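Local coordinates for putative tetR-family transcriptional regulatory protein (Streptomyces coelicolor, PDB 2DG8), which probably binds DNA through an N-terminal helix-turn-helix domain and regulates transcription as a member of the TetR family, at residues R13-T18 and Y48-I53. Numbering follows the deposited sequence.
Sequences RILAAT and YHFTGI
F50 reaches I14 and L15 of helix 10-25 with the far end of its ring, packing the end of helix 44-49, the probable recognition helix, against helix 10-25 in the TetR-family helix-turn-helix domain. I14 CG2 lies 3.5 Å from F50 CE2, and L15 CD2 sits 3.7 Å from F50 CZ; both methyls approach the ring obliquely. The I14 and F50 side chains lie alongside each other, pointing opposite ways. With CG1 beside the backbone N (chi1 -71°), I14 CG2 falls anti to that N and faces F50, while an extended chi2 (171°) carries CD1 to H49, 4.0 Å from its CD2. Over one face of that imidazole lies Y48 CD2, 3.6 Å above the ring plane and over its centre. F50 is the first residue to leave helical geometry, and its ring also touches Q55 and L56 of helix 53-77, whose N-cap is G52. R11, also on helix 10-25, hydrogen-bonds through NH1 to H49 O and makes a cation-pi contact with F50. One turn beyond I14, T18 N gives I14 O its helical bond, and T18 OG1 adds a second at 2.7 Å, lying 36° out of the carbonyl plane.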
loop_
_atom_site.group_PDB
_atom_site.type_symbol
_atom_site.label_atom_id
_atom_site.label_comp_id
_atom_site.label_asym_id
_atom_site.label_seq_id
_atom_site.Cartn_x
_atom_site.Cartn_y
_atom_site.Cartn_z
ATOM N N ARG A 13 13.332 10.705 -21.266
ATOM C CA ARG A 13 14.473 10.258 -20.480
ATOM C C ARG A 13 14.460 10.918 -19.114
ATOM O O ARG A 13 14.874 10.322 -18.119
ATOM C CB ARG A 13 15.782 10.585 -21.198
ATOM C CG ARG A 13 16.814 9.474 -21.113
ATOM C CD ARG A 13 18.069 9.845 -21.882
ATOM N NE ARG A 13 17.756 10.238 -23.251
ATOM C CZ ARG A 13 18.170 11.370 -23.811
ATOM N NH1 ARG A 13 17.841 11.654 -25.065
ATOM N NH2 ARG A 13 18.911 12.220 -23.113
ATOM N N ILE A 14 13.985 12.153 -19.064
ATOM C CA ILE A 14 13.931 12.860 -17.800
ATOM C C ILE A 14 12.932 12.162 -16.885
ATOM O O ILE A 14 13.209 11.958 -15.702
ATOM C CB ILE A 14 13.539 14.339 -18.004
ATOM C CG1 ILE A 14 14.706 15.080 -18.672
ATOM C CG2 ILE A 14 13.189 14.981 -16.660
ATOM C CD1 ILE A 14 14.390 16.498 -19.126
ATOM N N LEU A 15 11.786 11.778 -17.445
ATOM C CA LEU A 15 10.752 11.099 -16.671
ATOM C C LEU A 15 11.254 9.773 -16.114
ATOM O O LEU A 15 11.032 9.456 -14.943
ATOM C CB LEU A 15 9.514 10.867 -17.535
ATOM C CG LEU A 15 8.727 12.137 -17.881
ATOM C CD1 LEU A 15 7.586 11.789 -18.809
ATOM C CD2 LEU A 15 8.198 12.788 -16.605
ATOM N N ALA A 16 11.948 9.011 -16.952
ATOM C CA ALA A 16 12.492 7.723 -16.542
ATOM C C ALA A 16 13.507 7.881 -15.409
ATOM O O ALA A 16 13.481 7.129 -14.438
ATOM C CB ALA A 16 13.144 7.029 -17.736
ATOM N N ALA A 17 14.397 8.860 -15.540
ATOM C CA ALA A 17 15.425 9.113 -14.533
ATOM C C ALA A 17 14.780 9.512 -13.209
ATOM O O ALA A 17 15.291 9.197 -12.126
ATOM C CB ALA A 17 16.362 10.215 -15.018
ATOM N N THR A 18 13.653 10.214 -13.302
ATOM C CA THR A 18 12.921 10.640 -12.117
ATOM C C THR A 18 12.387 9.400 -11.385
ATOM O O THR A 18 12.445 9.309 -10.159
ATOM C CB THR A 18 11.734 11.551 -12.499
ATOM O OG1 THR A 18 12.207 12.647 -13.293
ATOM C CG2 THR A 18 11.059 12.106 -11.242
ATOM N N TYR A 48 13.152 23.512 -18.902
ATOM C CA TYR A 48 12.776 23.781 -20.279
ATOM C C TYR A 48 11.514 22.964 -20.586
ATOM O O TYR A 48 10.576 23.444 -21.237
ATOM C CB TYR A 48 13.893 23.353 -21.237
ATOM C CG TYR A 48 13.536 23.560 -22.696
ATOM C CD1 TYR A 48 13.947 24.705 -23.379
ATOM C CD2 TYR A 48 12.733 22.642 -23.373
ATOM C CE1 TYR A 48 13.566 24.935 -24.696
ATOM C CE2 TYR A 48 12.343 22.861 -24.693
ATOM C CZ TYR A 48 12.763 24.012 -25.344
ATOM O OH TYR A 48 12.365 24.235 -26.635
ATOM N N HIS A 49 11.507 21.725 -20.095
ATOM C CA HIS A 49 10.412 20.785 -20.330
ATOM C C HIS A 49 9.328 20.719 -19.270
ATOM O O HIS A 49 8.214 20.299 -19.559
ATOM C CB HIS A 49 10.982 19.373 -20.501
ATOM C CG HIS A 49 11.826 19.207 -21.720
ATOM N ND1 HIS A 49 11.289 19.075 -22.983
ATOM C CD2 HIS A 49 13.171 19.179 -21.878
ATOM C CE1 HIS A 49 12.266 18.969 -23.866
ATOM N NE2 HIS A 49 13.419 19.030 -23.222
ATOM N N PHE A 50 9.648 21.124 -18.049
ATOM C CA PHE A 50 8.675 21.040 -16.968
ATOM C C PHE A 50 8.480 22.345 -16.211
ATOM O O PHE A 50 9.448 23.023 -15.856
ATOM C CB PHE A 50 9.099 19.930 -15.999
ATOM C CG PHE A 50 9.164 18.577 -16.636
ATOM C CD1 PHE A 50 8.025 17.781 -16.729
ATOM C CD2 PHE A 50 10.356 18.107 -17.182
ATOM C CE1 PHE A 50 8.070 16.538 -17.360
ATOM C CE2 PHE A 50 10.410 16.863 -17.816
ATOM C CZ PHE A 50 9.261 16.078 -17.903
ATOM N N THR A 51 7.220 22.677 -15.953
ATOM C CA THR A 51 6.880 23.909 -15.248
ATOM C C THR A 51 7.324 23.887 -13.795
ATOM O O THR A 51 7.508 24.934 -13.179
ATOM C CB THR A 51 5.358 24.176 -15.294
ATOM O OG1 THR A 51 4.658 23.140 -14.589
ATOM C CG2 THR A 51 4.875 24.215 -16.736
ATOM N N GLY A 52 7.497 22.692 -13.246
ATOM C CA GLY A 52 7.903 22.568 -11.858
ATOM C C GLY A 52 7.936 21.109 -11.448
ATOM O O GLY A 52 7.612 20.232 -12.253
ATOM N N ILE A 53 8.294 20.849 -10.195
ATOM C CA ILE A 53 8.396 19.485 -9.690
ATOM C C ILE A 53 7.070 18.732 -9.674
ATOM O O ILE A 53 7.045 17.510 -9.849
ATOM C CB ILE A 53 9.006 19.459 -8.262
ATOM C CG1 ILE A 53 10.062 18.358 -8.170
ATOM C CG2 ILE A 53 7.927 19.194 -7.217
ATOM C CD1 ILE A 53 11.363 18.694 -8.886
#